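Local structure of 11R-lipoxygenase (Gersemia fruticosa, 3VF1) at residues L262-N266 with S581-T585; Y491-D495 with I673-N677; L498-V502 with N665-I669; Q505-I510 with A658-F662; K640-Y645 with P689-N694. The protein probably acts as a calcium-regulated, non-heme iron dioxygenase of lipid metabolism, adding both atoms of molecular oxygen to a polyunsaturated fatty acid. All blocks are in the same frame, centred on the assembly; numbering follows the deposited sequence.

Contact 1 (L262-N266 with S581-T585); sequences LNGSN and SQMAT
G264 and S265 leave the C-terminal end of helix 254-263 and meet S581 and the first turn of helix 582-586, a buried loop-to-helix contact in the catalytic domain of the lipoxygenase fold. G264 takes part through its backbone alone, its carbonyl carbon passing 3.9 Å from T585 OG1. S265 then carries the contact through one hydroxyl. With OG anti to its own carbonyl carbon (chi1 -63°), that oxygen is directed between the hydroxyl of S581, just ahead of the helix, and that of T585 in its first turn, 2.7 Å from S581 OG and hydrogen-bonded to T585 OG1 at 2.8 Å. Three buried hydroxyls thus meet at S265 OG. S581 OG has a further hydrogen bond to the backbone O of A577, which ties the cluster back to the helix before it. N266 turns aside and bonds T391 of helix 369-410, so the loop is held on a second side. Beside the cluster, Q582 heads for the metal centre: its side chain lies about 6 Å from the bound iron, near the ligands N579 and H392, and its OE1 bonds Q388. The nearest point of that side chain to S265 OG is Q582 CG, 4.4 Å away.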
# COMPACT_ATOMS: atom_id res chain seq x y z
N LEU A 262 11.52 12.74 -8.33
CA LEU A 262 11.65 11.52 -9.10
C LEU A 262 11.91 10.32 -8.19
O LEU A 262 11.32 9.26 -8.37
CB LEU A 262 12.80 11.63 -10.10
CG LEU A 262 12.70 12.72 -11.17
CD1 LEU A 262 13.95 12.70 -12.03
CD2 LEU A 262 11.46 12.54 -12.01
N ASN A 263 12.79 10.50 -7.22
CA ASN A 263 13.28 9.39 -6.41
C ASN A 263 13.04 9.60 -4.92
O ASN A 263 13.73 9.02 -4.08
CB ASN A 263 14.77 9.17 -6.68
CG ASN A 263 15.07 8.98 -8.15
OD1 ASN A 263 14.34 8.28 -8.86
ND2 ASN A 263 16.14 9.61 -8.63
N GLY A 264 12.07 10.45 -4.59
CA GLY A 264 11.67 10.65 -3.21
C GLY A 264 10.57 9.68 -2.84
O GLY A 264 10.71 8.47 -3.02
N SER A 265 9.46 10.21 -2.33
CA SER A 265 8.33 9.38 -1.95
C SER A 265 7.09 9.66 -2.80
O SER A 265 6.05 9.03 -2.62
CB SER A 265 7.99 9.61 -0.47
OG SER A 265 9.06 9.21 0.36
N ASN A 266 7.21 10.59 -3.75
CA ASN A 266 6.08 10.98 -4.57
C ASN A 266 6.48 11.34 -6.00
O ASN A 266 6.66 12.51 -6.32
CB ASN A 266 5.36 12.17 -3.93
CG ASN A 266 4.13 12.59 -4.70
OD1 ASN A 266 3.61 11.84 -5.52
ND2 ASN A 266 3.66 13.81 -4.45
N SER A 581 9.82 4.79 2.18
CA SER A 581 10.82 5.79 1.83
C SER A 581 10.58 7.09 2.58
O SER A 581 11.30 8.07 2.39
CB SER A 581 10.77 6.06 0.32
OG SER A 581 9.49 6.54 -0.06
N GLN A 582 9.57 7.10 3.45
CA GLN A 582 9.12 8.32 4.10
C GLN A 582 10.11 8.88 5.13
O GLN A 582 10.10 10.08 5.40
CB GLN A 582 7.76 8.11 4.77
CG GLN A 582 6.59 8.21 3.81
CD GLN A 582 5.26 8.07 4.52
OE1 GLN A 582 4.48 9.02 4.59
NE2 GLN A 582 4.99 6.89 5.05
N MET A 583 10.95 8.03 5.70
CA MET A 583 11.91 8.50 6.69
C MET A 583 13.07 9.21 6.01
O MET A 583 13.60 10.20 6.51
CB MET A 583 12.42 7.35 7.56
CG MET A 583 13.33 7.80 8.70
SD MET A 583 12.56 9.02 9.79
CE MET A 583 11.51 7.96 10.79
N ALA A 584 13.47 8.69 4.85
CA ALA A 584 14.51 9.33 4.05
C ALA A 584 14.02 10.68 3.54
O ALA A 584 14.81 11.59 3.31
CB ALA A 584 14.90 8.44 2.88
N THR A 585 12.71 10.81 3.37
CA THR A 585 12.12 12.01 2.78
C THR A 585 11.72 13.04 3.84
O THR A 585 11.97 14.23 3.67
CB THR A 585 10.87 11.65 1.94
OG1 THR A 585 11.27 10.84 0.83
CG2 THR A 585 10.18 12.90 1.43

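Contact 2 (Y491-D495 with I673-N677); sequences YYKDD and ITERN. With FRU (beta-D-fructofuranose), chain C.
D495 and I673 bring the two backbones nearest, their CA atoms 7.3 Å apart, where the opening turn of helix 491-514 lies beside the last turn of helix 653-676. The contact is a helix-to-helix salt bridge in the largely helical catalytic domain of the lipoxygenase, and R676 is its main component. Its guanidinium reaches the D495 carboxylate from the opposite direction with two nitrogens. NH1 pairs with D495 OD1 at 2.9 Å, and it also makes a weak hydrogen bond to OD2. NH2 gives D495 OD2 a firmer bond of 3.0 Å, meeting the syn lone pair close to the guanidinium plane. Because the two flat groups are inclined by 42°, the pairing is twisted rather than coplanar. Along the adjoining edge, which shares NH2, the guanidinium grips N677 OD1 with NE and NH2, both donors coming from one face of that amide; these bonds, with that of N677 ND2 to Y684 O, are likely to fix its rotation. A bend at chi3 (64°) swings the end of the arginine chain into this position. Y491 covers one guanidinium face: its CB stands 3.6 Å from R676 NH1, with the ring inclined by 44°. I673 CG1 lies against D495 OD1 at 3.4 Å, a van der Waals contact. K493 and D494 turn instead to a bound glycan, whose fructose lies beside them. The lysine NZ bridges to D494 OD1 and bonds fructose O5, while fructose O1 donates to D494 OD1 at 2.9 Å.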
# COMPACT_ATOMS: atom_id res chain seq x y z
N TYR A 491 15.08 6.67 -11.09
CA TYR A 491 15.32 5.31 -10.62
C TYR A 491 14.04 4.58 -10.23
O TYR A 491 13.93 3.37 -10.44
CB TYR A 491 16.30 5.33 -9.45
CG TYR A 491 17.62 5.98 -9.80
CD1 TYR A 491 18.24 5.71 -11.01
CD2 TYR A 491 18.22 6.88 -8.94
CE1 TYR A 491 19.44 6.30 -11.34
CE2 TYR A 491 19.42 7.49 -9.27
CZ TYR A 491 20.03 7.19 -10.47
OH TYR A 491 21.22 7.79 -10.80
N TYR A 492 13.07 5.30 -9.68
CA TYR A 492 11.78 4.70 -9.38
C TYR A 492 11.16 4.12 -10.64
O TYR A 492 10.61 3.02 -10.63
CB TYR A 492 10.82 5.73 -8.79
CG TYR A 492 9.37 5.34 -8.96
CD1 TYR A 492 8.66 5.70 -10.10
CD2 TYR A 492 8.71 4.58 -8.00
CE1 TYR A 492 7.34 5.33 -10.28
CE2 TYR A 492 7.39 4.20 -8.17
CZ TYR A 492 6.71 4.59 -9.31
OH TYR A 492 5.39 4.22 -9.48
N LYS A 493 11.25 4.86 -11.74
CA LYS A 493 10.64 4.45 -13.00
C LYS A 493 11.29 3.18 -13.54
O LYS A 493 10.59 2.27 -13.98
CB LYS A 493 10.75 5.58 -14.03
CG LYS A 493 10.38 5.17 -15.45
CD LYS A 493 11.59 4.79 -16.28
CE LYS A 493 12.52 5.98 -16.49
NZ LYS A 493 13.68 5.65 -17.36
N ASP A 494 12.61 3.12 -13.50
CA ASP A 494 13.34 1.96 -14.01
C ASP A 494 12.99 0.71 -13.22
O ASP A 494 12.72 -0.35 -13.80
CB ASP A 494 14.85 2.20 -13.95
CG ASP A 494 15.31 3.24 -14.95
OD1 ASP A 494 14.65 3.41 -16.00
OD2 ASP A 494 16.34 3.89 -14.70
N ASP A 495 12.98 0.82 -11.90
CA ASP A 495 12.73 -0.32 -11.03
C ASP A 495 11.27 -0.74 -11.05
O ASP A 495 10.96 -1.93 -11.09
CB ASP A 495 13.16 -0.01 -9.59
CG ASP A 495 14.64 0.30 -9.48
OD1 ASP A 495 15.42 -0.16 -10.36
OD2 ASP A 495 15.04 1.01 -8.53
N ILE A 673 19.38 -3.82 -9.70
CA ILE A 673 19.29 -2.65 -8.83
C ILE A 673 20.57 -2.48 -8.03
O ILE A 673 21.05 -1.36 -7.84
CB ILE A 673 18.10 -2.77 -7.87
CG1 ILE A 673 16.78 -2.70 -8.65
CG2 ILE A 673 18.15 -1.66 -6.82
CD1 ILE A 673 15.55 -2.98 -7.81
N THR A 674 21.11 -3.59 -7.55
CA THR A 674 22.33 -3.56 -6.75
C THR A 674 23.51 -3.06 -7.57
O THR A 674 24.31 -2.25 -7.09
CB THR A 674 22.66 -4.96 -6.19
OG1 THR A 674 21.67 -5.34 -5.23
CG2 THR A 674 24.03 -4.96 -5.53
N GLU A 675 23.63 -3.54 -8.80
CA GLU A 675 24.73 -3.14 -9.67
C GLU A 675 24.65 -1.65 -10.02
O GLU A 675 25.68 -0.97 -10.10
CB GLU A 675 24.75 -3.99 -10.94
CG GLU A 675 25.19 -5.43 -10.69
CD GLU A 675 25.13 -6.28 -11.94
OE1 GLU A 675 24.38 -5.92 -12.88
OE2 GLU A 675 25.83 -7.32 -11.99
N ARG A 676 23.44 -1.15 -10.23
CA ARG A 676 23.25 0.27 -10.52
C ARG A 676 23.58 1.12 -9.30
O ARG A 676 24.20 2.17 -9.42
CB ARG A 676 21.81 0.54 -10.96
CG ARG A 676 21.52 2.01 -11.22
CD ARG A 676 20.05 2.32 -11.09
NE ARG A 676 19.57 2.10 -9.73
CZ ARG A 676 18.28 1.97 -9.40
NH1 ARG A 676 17.35 2.03 -10.34
NH2 ARG A 676 17.93 1.77 -8.14
N ASN A 677 23.15 0.65 -8.13
CA ASN A 677 23.36 1.38 -6.89
C ASN A 677 24.81 1.36 -6.43
O ASN A 677 25.16 2.01 -5.44
CB ASN A 677 22.48 0.80 -5.78
CG ASN A 677 21.02 1.19 -5.93
OD1 ASN A 677 20.64 1.88 -6.88
ND2 ASN A 677 20.19 0.74 -5.00
C1 FRU C . 12.50 1.52 -18.79
C2 FRU C . 13.45 2.03 -19.87
C3 FRU C . 14.64 1.09 -20.04
C4 FRU C . 15.81 2.02 -20.25
C5 FRU C . 15.39 3.31 -19.54
C6 FRU C . 15.91 4.52 -20.29
O1 FRU C . 13.18 1.41 -17.57
O2 FRU C . 12.78 2.11 -21.11
O3 FRU C . 14.47 0.23 -21.15
O4 FRU C . 17.01 1.51 -19.72
O5 FRU C . 13.97 3.29 -19.49
O6 FRU C . 16.33 5.52 -19.39

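Contact 3 (L498-V502 with N665-I669); sequences LLWNV and NLANI
N665 sets its CB against V502 and turns its flat amide to a water: N665 ND2 donates to it at 2.7 Å, and the water in turn donates a hydrogen bond to V502 O at 3.1 Å. The other flat group, the indole of W500, belongs to the far side of its helix, where N501 OD1 lies at the ring edge in plane and F569 meets it edge-to-face. The two segments run antiparallel, axes 10.4 Å apart and directions at 171°, and are joined by aliphatic packing. I669 holds its chain extended (chi2 176°), which carries CD1 across to the opposite helix. There CD1 meets V502 CG2 tip to tip at 3.6 Å and also rests 3.8 Å from L498 CB. The other valine methyl, V502 CG1, touches L666 CD2 at 3.7 Å, while the L499 side chain crosses L666 at about a right angle, their CD2 atoms 4.0 Å apart. With an alanine in place of V502, I669 CD1 and L666 CD2 would both lose their valine methyl partners, and a gap would probably open between the helices. Outward from this seam, L499 packs on C573 of helix 557-579, W500 on helices 557-579 and 475-481, and L666 on L642 and P689 of the loops covering the pair.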
# COMPACT_ATOMS: atom_id res chain seq x y z
N LEU A 498 10.46 -2.75 -14.16
CA LEU A 498 10.96 -4.12 -14.11
C LEU A 498 10.00 -4.99 -13.31
O LEU A 498 9.67 -6.11 -13.71
CB LEU A 498 12.35 -4.17 -13.47
CG LEU A 498 13.50 -3.57 -14.26
CD1 LEU A 498 14.79 -3.64 -13.45
CD2 LEU A 498 13.67 -4.28 -15.60
N LEU A 499 9.55 -4.47 -12.17
CA LEU A 499 8.68 -5.21 -11.26
C LEU A 499 7.30 -5.40 -11.87
O LEU A 499 6.70 -6.47 -11.74
CB LEU A 499 8.56 -4.47 -9.93
CG LEU A 499 9.83 -4.50 -9.08
CD1 LEU A 499 9.91 -3.28 -8.17
CD2 LEU A 499 9.87 -5.78 -8.26
N TRP A 500 6.80 -4.37 -12.53
CA TRP A 500 5.50 -4.44 -13.19
C TRP A 500 5.48 -5.57 -14.21
O TRP A 500 4.55 -6.38 -14.23
CB TRP A 500 5.19 -3.11 -13.88
CG TRP A 500 3.93 -3.15 -14.69
CD1 TRP A 500 3.80 -3.54 -15.99
CD2 TRP A 500 2.62 -2.77 -14.25
NE1 TRP A 500 2.49 -3.44 -16.39
CE2 TRP A 500 1.75 -2.97 -15.34
CE3 TRP A 500 2.10 -2.29 -13.05
CZ2 TRP A 500 0.38 -2.70 -15.26
CZ3 TRP A 500 0.75 -2.02 -12.97
CH2 TRP A 500 -0.10 -2.23 -14.07
N ASN A 501 6.50 -5.62 -15.06
CA ASN A 501 6.57 -6.63 -16.11
C ASN A 501 6.80 -8.03 -15.55
O ASN A 501 6.32 -9.01 -16.11
CB ASN A 501 7.69 -6.28 -17.10
CG ASN A 501 7.31 -5.12 -18.01
OD1 ASN A 501 6.17 -5.01 -18.45
ND2 ASN A 501 8.28 -4.26 -18.29
N VAL A 502 7.52 -8.12 -14.44
CA VAL A 502 7.77 -9.41 -13.80
C VAL A 502 6.52 -9.91 -13.08
O VAL A 502 6.24 -11.11 -13.07
CB VAL A 502 8.95 -9.33 -12.80
CG1 VAL A 502 8.76 -10.32 -11.66
CG2 VAL A 502 10.26 -9.59 -13.53
N ASN A 665 12.92 -14.38 -11.21
CA ASN A 665 12.90 -13.12 -11.93
C ASN A 665 13.14 -11.94 -10.99
O ASN A 665 13.76 -10.95 -11.37
CB ASN A 665 11.58 -12.94 -12.67
CG ASN A 665 11.45 -13.85 -13.88
OD1 ASN A 665 12.45 -14.33 -14.41
ND2 ASN A 665 10.22 -14.07 -14.32
N LEU A 666 12.65 -12.07 -9.76
CA LEU A 666 12.86 -11.04 -8.75
C LEU A 666 14.32 -11.00 -8.33
O LEU A 666 14.90 -9.92 -8.16
CB LEU A 666 11.98 -11.31 -7.53
CG LEU A 666 10.47 -11.18 -7.75
CD1 LEU A 666 9.72 -11.49 -6.46
CD2 LEU A 666 10.12 -9.80 -8.26
N ALA A 667 14.92 -12.17 -8.18
CA ALA A 667 16.32 -12.27 -7.80
C ALA A 667 17.21 -11.58 -8.83
O ALA A 667 18.26 -11.03 -8.50
CB ALA A 667 16.73 -13.73 -7.65
N ASN A 668 16.78 -11.61 -10.09
CA ASN A 668 17.53 -10.97 -11.17
C ASN A 668 17.36 -9.45 -11.13
O ASN A 668 18.29 -8.71 -11.45
CB ASN A 668 17.10 -11.52 -12.53
CG ASN A 668 17.46 -12.98 -12.70
OD1 ASN A 668 18.38 -13.49 -12.06
ND2 ASN A 668 16.74 -13.67 -13.59
N ILE A 669 16.18 -9.00 -10.74
CA ILE A 669 15.92 -7.57 -10.59
C ILE A 669 16.74 -7.02 -9.43
O ILE A 669 17.34 -5.95 -9.53
CB ILE A 669 14.43 -7.29 -10.35
CG1 ILE A 669 13.64 -7.53 -11.64
CG2 ILE A 669 14.22 -5.86 -9.87
CD1 ILE A 669 12.14 -7.38 -11.48
O HOH W 1 7.84 -13.73 -13.08

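Contact 4 (Q505-I510 with A658-F662); sequences QFVQDI and AMAKF
F506 and F662 form an offset stack across the interface, ring centroids 4.4 Å apart and planes only 16° from parallel. Their side chains approach at about a right angle, yet the rings end almost flat on one another, F506 CB pressing against F662 CD1 at 3.4 Å. Each has CG anti to its backbone N (chi1 169° for F506), which projects both rings into the space between the backbones. M659 lies alongside F506 and points the same way, its CG 3.6 Å from F506 CE1, while A658 O sits near the edge of that ring. The setting is an antiparallel helix pair of the catalytic domain, helices 491-514 and 653-676, with local axes 9.5 Å apart. On the flank of the stack, the extended chain of K661 crosses D509 at about a right angle and gives NZ to the syn lone pair of OD2 at 2.9 Å. Q505 NE2 donates to D509 OD1, and a water bonds both D509 OD2 and A658 O, so three partners hold the carboxylate. A leucine in place of D509 would probably leave the K661 ammonium without its mate and free the Q505 amide to turn. I510 CD1 rests on A658 CB at 3.6 Å.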
# COMPACT_ATOMS: atom_id res chain seq x y z
N GLN A 505 3.96 -11.04 -15.70
CA GLN A 505 4.30 -12.37 -16.19
C GLN A 505 3.80 -13.44 -15.23
O GLN A 505 3.25 -14.46 -15.65
CB GLN A 505 5.81 -12.50 -16.39
CG GLN A 505 6.24 -13.80 -17.04
CD GLN A 505 5.65 -13.96 -18.43
OE1 GLN A 505 5.80 -13.08 -19.27
NE2 GLN A 505 4.98 -15.08 -18.67
N PHE A 506 4.00 -13.20 -13.93
CA PHE A 506 3.58 -14.16 -12.91
C PHE A 506 2.07 -14.35 -12.92
O PHE A 506 1.58 -15.47 -12.92
CB PHE A 506 4.05 -13.70 -11.53
CG PHE A 506 3.45 -14.49 -10.40
CD1 PHE A 506 3.67 -15.85 -10.29
CD2 PHE A 506 2.66 -13.87 -9.44
CE1 PHE A 506 3.12 -16.58 -9.26
CE2 PHE A 506 2.11 -14.59 -8.40
CZ PHE A 506 2.34 -15.95 -8.31
N VAL A 507 1.33 -13.24 -12.91
CA VAL A 507 -0.12 -13.30 -12.92
C VAL A 507 -0.63 -14.01 -14.17
O VAL A 507 -1.58 -14.78 -14.11
CB VAL A 507 -0.74 -11.89 -12.84
CG1 VAL A 507 -2.23 -11.94 -13.14
CG2 VAL A 507 -0.48 -11.27 -11.47
N GLN A 508 0.02 -13.75 -15.30
CA GLN A 508 -0.36 -14.38 -16.55
C GLN A 508 -0.14 -15.89 -16.49
O GLN A 508 -0.97 -16.67 -16.97
CB GLN A 508 0.43 -13.79 -17.71
CG GLN A 508 0.04 -14.34 -19.07
CD GLN A 508 0.72 -13.61 -20.22
OE1 GLN A 508 1.81 -13.99 -20.65
NE2 GLN A 508 0.08 -12.56 -20.72
N ASP A 509 0.99 -16.30 -15.92
CA ASP A 509 1.31 -17.72 -15.79
C ASP A 509 0.25 -18.43 -14.96
O ASP A 509 -0.25 -19.49 -15.35
CB ASP A 509 2.69 -17.91 -15.16
CG ASP A 509 3.81 -17.49 -16.08
OD1 ASP A 509 3.55 -17.28 -17.28
OD2 ASP A 509 4.97 -17.39 -15.60
N ILE A 510 -0.10 -17.85 -13.81
CA ILE A 510 -1.09 -18.44 -12.92
C ILE A 510 -2.44 -18.56 -13.61
O ILE A 510 -3.08 -19.61 -13.58
CB ILE A 510 -1.26 -17.61 -11.64
CG1 ILE A 510 0.03 -17.64 -10.81
CG2 ILE A 510 -2.43 -18.13 -10.81
CD1 ILE A 510 0.47 -19.02 -10.39
N ALA A 658 5.25 -21.66 -11.27
CA ALA A 658 5.06 -20.26 -11.65
C ALA A 658 5.63 -19.34 -10.58
O ALA A 658 6.31 -18.36 -10.88
CB ALA A 658 3.59 -19.97 -11.87
N MET A 659 5.35 -19.67 -9.32
CA MET A 659 5.84 -18.89 -8.19
C MET A 659 7.37 -18.92 -8.11
O MET A 659 7.99 -17.92 -7.77
CB MET A 659 5.24 -19.42 -6.89
CG MET A 659 3.83 -18.93 -6.62
SD MET A 659 2.96 -19.92 -5.38
CE MET A 659 4.27 -20.25 -4.20
N ALA A 660 7.97 -20.07 -8.41
CA ALA A 660 9.42 -20.21 -8.35
C ALA A 660 10.08 -19.39 -9.45
O ALA A 660 11.12 -18.77 -9.23
CB ALA A 660 9.81 -21.67 -8.46
N LYS A 661 9.48 -19.39 -10.63
CA LYS A 661 9.97 -18.59 -11.75
C LYS A 661 9.89 -17.11 -11.39
O LYS A 661 10.76 -16.32 -11.74
CB LYS A 661 9.13 -18.88 -12.99
CG LYS A 661 9.42 -17.98 -14.19
CD LYS A 661 8.35 -18.15 -15.25
CE LYS A 661 8.49 -17.14 -16.37
NZ LYS A 661 7.29 -17.13 -17.25
N PHE A 662 8.82 -16.76 -10.68
CA PHE A 662 8.61 -15.41 -10.18
C PHE A 662 9.78 -14.99 -9.28
O PHE A 662 10.40 -13.95 -9.50
CB PHE A 662 7.29 -15.36 -9.41
CG PHE A 662 6.85 -13.99 -8.99
CD1 PHE A 662 6.88 -12.92 -9.88
CD2 PHE A 662 6.37 -13.77 -7.71
CE1 PHE A 662 6.47 -11.66 -9.48
CE2 PHE A 662 5.95 -12.51 -7.31
CZ PHE A 662 6.00 -11.46 -8.20
O HOH W 2 6.01 -16.45 -13.25

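Contact 5 (K640-Y645 with P689-N694); sequences KFLGDY and PGHVPN
F641 and P693 face each other across a single antiparallel bridge, CA atoms 4.1 Å apart, as a non-hydrogen-bonded pair flanked by the bonds L642 N to V692 O (2.6 Å) and N694 N to K640 O (3.1 Å). The F641 ring lies under the turn before the bridge: G690 O stands 3.2 Å above one face, offset toward the rim, and V692 C lies at the ring edge in its plane. At the other end, N694 fits its amide into the type II beta turn that runs from F641 to D644. G643 occupies the turn position whose positive phi (97°) suits glycine, and its N makes a weak bond to N694 OD1; N694 ND2 in turn gives a weak bond to D644 O. L642 crosses the amide at about a right angle, with CD1 3.6 Å from N694 OD1, while its CB packs on V692 CB. Segment 689-694 belongs to the C-terminal tail, which in lipoxygenases carries the last iron ligand, here I698, back into the centre of the catalytic domain. P693 lies about 6 Å, side chain to side chain, from both I698 and the ligand H575. H424 ties the two segments together from outside, bonding Y645 OH and N694 O. The Y645 ring is only 11° from the N694 amide plane, and its CE1 lies 3.9 Å from N694 OD1.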
# COMPACT_ATOMS: atom_id res chain seq x y z
N LYS A 640 6.41 -10.72 5.33
CA LYS A 640 6.80 -11.52 4.17
C LYS A 640 6.93 -10.61 2.95
O LYS A 640 5.98 -9.94 2.56
CB LYS A 640 5.76 -12.61 3.91
CG LYS A 640 5.61 -13.60 5.05
CD LYS A 640 6.85 -14.46 5.21
CE LYS A 640 6.96 -15.04 6.61
NZ LYS A 640 5.73 -15.75 7.04
N PHE A 641 8.12 -10.61 2.36
CA PHE A 641 8.42 -9.70 1.26
C PHE A 641 8.06 -10.30 -0.10
O PHE A 641 7.73 -11.48 -0.20
CB PHE A 641 9.88 -9.27 1.31
CG PHE A 641 10.23 -8.49 2.55
CD1 PHE A 641 9.83 -7.17 2.69
CD2 PHE A 641 10.94 -9.08 3.58
CE1 PHE A 641 10.13 -6.45 3.82
CE2 PHE A 641 11.25 -8.36 4.73
CZ PHE A 641 10.84 -7.04 4.84
N LEU A 642 8.13 -9.47 -1.14
CA LEU A 642 7.61 -9.84 -2.45
C LEU A 642 8.16 -11.17 -2.94
O LEU A 642 9.37 -11.35 -3.06
CB LEU A 642 7.93 -8.74 -3.47
CG LEU A 642 7.24 -8.90 -4.82
CD1 LEU A 642 5.72 -8.89 -4.66
CD2 LEU A 642 7.68 -7.81 -5.78
N GLY A 643 7.25 -12.10 -3.22
CA GLY A 643 7.62 -13.40 -3.76
C GLY A 643 7.72 -14.47 -2.69
O GLY A 643 7.63 -15.66 -2.98
N ASP A 644 7.92 -14.05 -1.44
CA ASP A 644 8.00 -14.99 -0.33
C ASP A 644 6.61 -15.42 0.10
O ASP A 644 5.96 -14.75 0.90
CB ASP A 644 8.75 -14.36 0.85
CG ASP A 644 8.79 -15.27 2.07
OD1 ASP A 644 8.65 -16.50 1.90
OD2 ASP A 644 8.97 -14.75 3.19
N TYR A 645 6.16 -16.55 -0.44
CA TYR A 645 4.83 -17.07 -0.15
C TYR A 645 4.91 -18.26 0.80
O TYR A 645 4.64 -19.40 0.41
CB TYR A 645 4.14 -17.50 -1.45
CG TYR A 645 3.85 -16.35 -2.40
CD1 TYR A 645 3.16 -15.23 -1.97
CD2 TYR A 645 4.28 -16.40 -3.72
CE1 TYR A 645 2.89 -14.18 -2.84
CE2 TYR A 645 4.02 -15.36 -4.59
CZ TYR A 645 3.33 -14.26 -4.15
OH TYR A 645 3.07 -13.22 -5.02
N PRO A 689 13.23 -6.01 -4.33
CA PRO A 689 12.19 -6.99 -3.99
C PRO A 689 12.24 -7.46 -2.54
O PRO A 689 11.20 -7.60 -1.91
CB PRO A 689 12.48 -8.15 -4.95
CG PRO A 689 13.13 -7.50 -6.12
CD PRO A 689 13.93 -6.36 -5.57
N GLY A 690 13.45 -7.70 -2.03
CA GLY A 690 13.62 -8.15 -0.66
C GLY A 690 13.20 -7.12 0.37
O GLY A 690 13.09 -7.44 1.56
N HIS A 691 12.98 -5.89 -0.07
CA HIS A 691 12.55 -4.81 0.82
C HIS A 691 11.07 -4.47 0.64
O HIS A 691 10.53 -3.64 1.37
CB HIS A 691 13.38 -3.55 0.58
CG HIS A 691 14.83 -3.70 0.89
ND1 HIS A 691 15.70 -2.63 0.89
CD2 HIS A 691 15.57 -4.79 1.20
CE1 HIS A 691 16.92 -3.05 1.19
NE2 HIS A 691 16.87 -4.36 1.38
N VAL A 692 10.41 -5.10 -0.33
CA VAL A 692 9.03 -4.77 -0.67
C VAL A 692 8.06 -5.78 -0.06
O VAL A 692 8.01 -6.93 -0.49
CB VAL A 692 8.81 -4.76 -2.20
CG1 VAL A 692 7.37 -4.42 -2.53
CG2 VAL A 692 9.77 -3.78 -2.86
N PRO A 693 7.27 -5.36 0.94
CA PRO A 693 6.27 -6.26 1.52
C PRO A 693 5.25 -6.72 0.48
O PRO A 693 5.07 -6.06 -0.54
CB PRO A 693 5.58 -5.39 2.58
CG PRO A 693 6.55 -4.32 2.89
CD PRO A 693 7.27 -4.04 1.60
N ASN A 694 4.61 -7.86 0.74
CA ASN A 694 3.63 -8.40 -0.19
C ASN A 694 2.33 -7.61 -0.21
O ASN A 694 1.62 -7.59 -1.22
CB ASN A 694 3.33 -9.86 0.14
CG ASN A 694 4.24 -10.83 -0.58
OD1 ASN A 694 4.44 -10.72 -1.79
ND2 ASN A 694 4.80 -11.78 0.15

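Contacts 2, 3 and 4 sample one antiparallel pair, helices 491-514 and 653-676, nested along the chain, and their chemistry changes along it: a salt bridge beside the glycan in contact 2, aliphatic packing in contact 3, an aromatic stack flanked by ions in contact 4. All three are partly buried. Contact 1 is fully buried, its polar contacts centre on three hydroxyls, and it abuts contact 2, where N263 OD1 makes weak bonds to the first backbone N-H groups of helix 491-514. Contact 5 joins two loops by backbone bonds and an asparagine amide and lies over the pair: L642 packs on contact 3 and Y645 on contact 4. Contacts 1 and 5 approach the iron from different parts of the chain.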